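Local coordinates for protein disulfide oxidoreductase (Xylella fastidiosa, PDB 2REM) that probably acts as a periplasmic thiol-disulfide oxidoreductase of the DsbA type, exchanging disulfides with substrate proteins through a CxxC pair, at residues A[149-154]-A[164-169]. Sequence-based numbering, arbitrary orientation.
Sequences LKVRPV and RYMVTG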
ATOM      1  N   LEU A 149       2.710  11.959   4.129  1.00 17.44           N
ATOM      2  CA  LEU A 149       3.316  13.159   4.736  1.00 19.43           C
ATOM      3  C   LEU A 149       3.696  12.960   6.205  1.00 19.32           C
ATOM      4  O   LEU A 149       4.722  13.455   6.660  1.00 19.68           O
ATOM      5  CB  LEU A 149       2.418  14.397   4.590  1.00 20.73           C
ATOM      6  CG  LEU A 149       2.417  15.082   3.211  1.00 25.21           C
ATOM      7  CD1 LEU A 149       1.383  16.213   3.135  1.00 28.52           C
ATOM      8  CD2 LEU A 149       3.801  15.644   2.863  1.00 27.50           C
ATOM      9  N   LYS A 150       2.845  12.255   6.941  1.00 17.75           N
ATOM     10  CA  LYS A 150       3.071  11.918   8.347  1.00 19.01           C
ATOM     11  C   LYS A 150       4.177  10.859   8.495  1.00 17.79           C
ATOM     12  O   LYS A 150       5.106  11.006   9.307  1.00 18.06           O
ATOM     13  CB  LYS A 150       1.766  11.344   8.907  1.00 18.72           C
ATOM     14  CG  LYS A 150       1.740  11.130  10.408  1.00 22.27           C
ATOM     15  CD  LYS A 150       0.686  12.056  11.001  1.00 28.99           C
ATOM     16  CE  LYS A 150       0.589  11.932  12.508  1.00 29.91           C
ATOM     17  NZ  LYS A 150       0.340  13.279  13.091  1.00 33.95           N
ATOM     18  N   VAL A 151       4.058   9.794   7.714  1.00 15.87           N
ATOM     19  CA  VAL A 151       4.974   8.662   7.796  1.00 15.89           C
ATOM     20  C   VAL A 151       6.382   9.030   7.327  1.00 15.88           C
ATOM     21  O   VAL A 151       7.381   8.649   7.959  1.00 16.00           O
ATOM     22  CB  VAL A 151       4.429   7.452   7.024  1.00 15.17           C
ATOM     23  CG1 VAL A 151       5.522   6.403   6.783  1.00 13.68           C
ATOM     24  CG2 VAL A 151       3.254   6.859   7.776  1.00 14.61           C
ATOM     25  N   ARG A 152       6.443   9.787   6.237  1.00 16.05           N
ATOM     26  CA  ARG A 152       7.706  10.257   5.624  1.00 17.27           C
ATOM     27  C   ARG A 152       8.564   9.094   5.130  1.00 16.69           C
ATOM     28  O   ARG A 152       9.729   8.935   5.527  1.00 17.14           O
ATOM     29  CB  ARG A 152       8.493  11.168   6.563  1.00 18.10           C
ATOM     30  CG  ARG A 152       7.746  12.427   6.968  1.00 18.86           C
ATOM     31  CD  ARG A 152       7.905  13.531   5.932  1.00 19.33           C
ATOM     32  NE  ARG A 152       9.269  14.052   6.001  1.00 23.20           N
ATOM     33  CZ  ARG A 152       9.694  14.978   6.860  1.00 22.78           C
ATOM     34  NH1 ARG A 152      10.968  15.342   6.833  1.00 22.83           N
ATOM     35  NH2 ARG A 152       8.862  15.571   7.729  1.00 22.85           N
ATOM     36  N   PRO A 153       7.984   8.278   4.250  1.00 16.02           N
ATOM     37  CA  PRO A 153       8.727   7.158   3.728  1.00 15.60           C
ATOM     38  C   PRO A 153       9.786   7.694   2.781  1.00 16.74           C
ATOM     39  O   PRO A 153       9.638   8.794   2.260  1.00 15.83           O
ATOM     40  CB  PRO A 153       7.662   6.374   2.946  1.00 14.79           C
ATOM     41  CG  PRO A 153       6.698   7.457   2.453  1.00 14.18           C
ATOM     42  CD  PRO A 153       6.619   8.362   3.676  1.00 15.33           C
ATOM     43  N   VAL A 154      10.863   6.944   2.621  1.00 17.28           N
ATOM     44  CA  VAL A 154      11.815   7.168   1.548  1.00 19.62           C
ATOM     45  C   VAL A 154      11.624   5.936   0.651  1.00 20.50           C
ATOM     46  O   VAL A 154      12.154   4.839   0.929  1.00 22.19           O
ATOM     47  CB  VAL A 154      13.262   7.287   2.091  1.00 20.59           C
ATOM     48  CG1 VAL A 154      14.300   7.215   0.978  1.00 23.58           C
ATOM     49  CG2 VAL A 154      13.428   8.582   2.848  1.00 19.29           C
ATOM     50  N   ARG A 164       3.288   3.955  13.613  1.00 13.50           N
ATOM     51  CA  ARG A 164       4.292   4.371  14.574  1.00 15.45           C
ATOM     52  C   ARG A 164       5.683   3.891  14.194  1.00 14.50           C
ATOM     53  O   ARG A 164       6.659   4.560  14.484  1.00 15.89           O
ATOM     54  CB  ARG A 164       3.921   3.841  15.954  1.00 15.97           C
ATOM     55  CG  ARG A 164       4.783   4.317  17.059  1.00 21.50           C
ATOM     56  CD  ARG A 164       4.092   4.015  18.370  1.00 28.13           C
ATOM     57  NE  ARG A 164       4.918   4.401  19.499  1.00 31.56           N
ATOM     58  CZ  ARG A 164       4.722   3.959  20.729  1.00 34.96           C
ATOM     59  NH1 ARG A 164       3.729   3.114  20.974  1.00 35.48           N
ATOM     60  NH2 ARG A 164       5.517   4.362  21.707  1.00 38.05           N
ATOM     61  N   TYR A 165       5.779   2.716  13.587  1.00 13.84           N
ATOM     62  CA  TYR A 165       7.087   2.161  13.277  1.00 14.01           C
ATOM     63  C   TYR A 165       7.193   1.903  11.808  1.00 13.43           C
ATOM     64  O   TYR A 165       6.407   1.143  11.251  1.00 14.47           O
ATOM     65  CB  TYR A 165       7.352   0.889  14.065  1.00 14.33           C
ATOM     66  CG  TYR A 165       7.200   1.111  15.536  1.00 15.53           C
ATOM     67  CD1 TYR A 165       6.090   0.622  16.217  1.00 17.37           C
ATOM     68  CD2 TYR A 165       8.142   1.845  16.234  1.00 16.42           C
ATOM     69  CE1 TYR A 165       5.938   0.849  17.573  1.00 18.82           C
ATOM     70  CE2 TYR A 165       8.002   2.081  17.588  1.00 18.56           C
ATOM     71  CZ  TYR A 165       6.897   1.569  18.241  1.00 18.59           C
ATOM     72  OH  TYR A 165       6.749   1.791  19.572  1.00 22.00           O
ATOM     73  N   MET A 166       8.179   2.531  11.190  1.00 13.05           N
ATOM     74  CA  MET A 166       8.370   2.390   9.771  1.00 13.23           C
ATOM     75  C   MET A 166       9.594   1.524   9.566  1.00 12.78           C
ATOM     76  O   MET A 166      10.708   1.871   9.995  1.00 13.12           O
ATOM     77  CB  MET A 166       8.524   3.764   9.117  1.00 12.28           C
ATOM     78  CG  MET A 166       8.844   3.697   7.634  1.00 13.77           C
ATOM     79  SD  MET A 166       8.838   5.350   6.880  1.00 16.58           S
ATOM     80  CE  MET A 166      10.038   6.291   7.814  1.00 17.70           C
ATOM     81  N   VAL A 167       9.368   0.396   8.913  1.00 12.53           N
ATOM     82  CA  VAL A 167      10.432  -0.578   8.677  1.00 12.73           C
ATOM     83  C   VAL A 167      11.432   0.013   7.688  1.00 13.53           C
ATOM     84  O   VAL A 167      11.051   0.674   6.717  1.00 13.26           O
ATOM     85  CB  VAL A 167       9.855  -1.907   8.151  1.00 11.77           C
ATOM     86  CG1 VAL A 167      10.961  -2.917   7.869  1.00 12.55           C
ATOM     87  CG2 VAL A 167       8.876  -2.500   9.183  1.00 12.25           C
ATOM     88  N   THR A 168      12.717  -0.231   7.942  1.00 14.35           N
ATOM     89  CA  THR A 168      13.767   0.179   7.030  1.00 15.43           C
ATOM     90  C   THR A 168      14.626  -1.060   6.817  1.00 16.98           C
ATOM     91  O   THR A 168      15.745  -1.174   7.336  1.00 17.09           O
ATOM     92  CB  THR A 168      14.568   1.350   7.614  1.00 16.96           C
ATOM     93  OG1 THR A 168      15.172   0.933   8.839  1.00 16.06           O
ATOM     94  CG2 THR A 168      13.653   2.547   7.897  1.00 14.53           C
ATOM     95  N   GLY A 169      14.059  -2.015   6.090  1.00 16.58           N
ATOM     96  CA  GLY A 169      14.714  -3.292   5.849  1.00 19.07           C
ATOM     97  C   GLY A 169      15.646  -3.269   4.646  1.00 20.86           C
ATOM     98  O   GLY A 169      15.532  -2.408   3.767  1.00 20.65           O
TER
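Met166 SD lies 3.5 Å from Val151 CG1 and 3.6 Å from Pro153 CA, and this one thioether carries the contact between strand 165-167 and the end of helix 135-151 with the loop that follows. The Met166 chain runs extended from the strand, with CG anti to the backbone N (chi1 175°) and the next torsion also extended, then bends at chi3 (57°). That bend carries CE over the turn, 3.5 Å from Arg152 O and 3.6 Å from Val151 O, so the methyl packs against two successive carbonyl oxygens. In this chain's thioredoxin-fold sheet, of the DsbA family, strand 165-167 runs antiparallel to both of its neighbours, 11-13 and 158-161. Val151 meets the sulfur with CG1, the branch anti to its own N, and the two side chains run at a slant to each other. The ring of Pro153 adds a looser apolar touch, CB standing 4.2 Å from SD. Just past the helix, Arg152 has positive phi (63°) and turns the chain into the loop toward strand 158-161. Met166 is also backbone hydrogen-bonded to Val12 of the edge strand 11-13, while Thr158 touches both Met166 and Pro153, and Ile14 packs on Val151 as well as Met166.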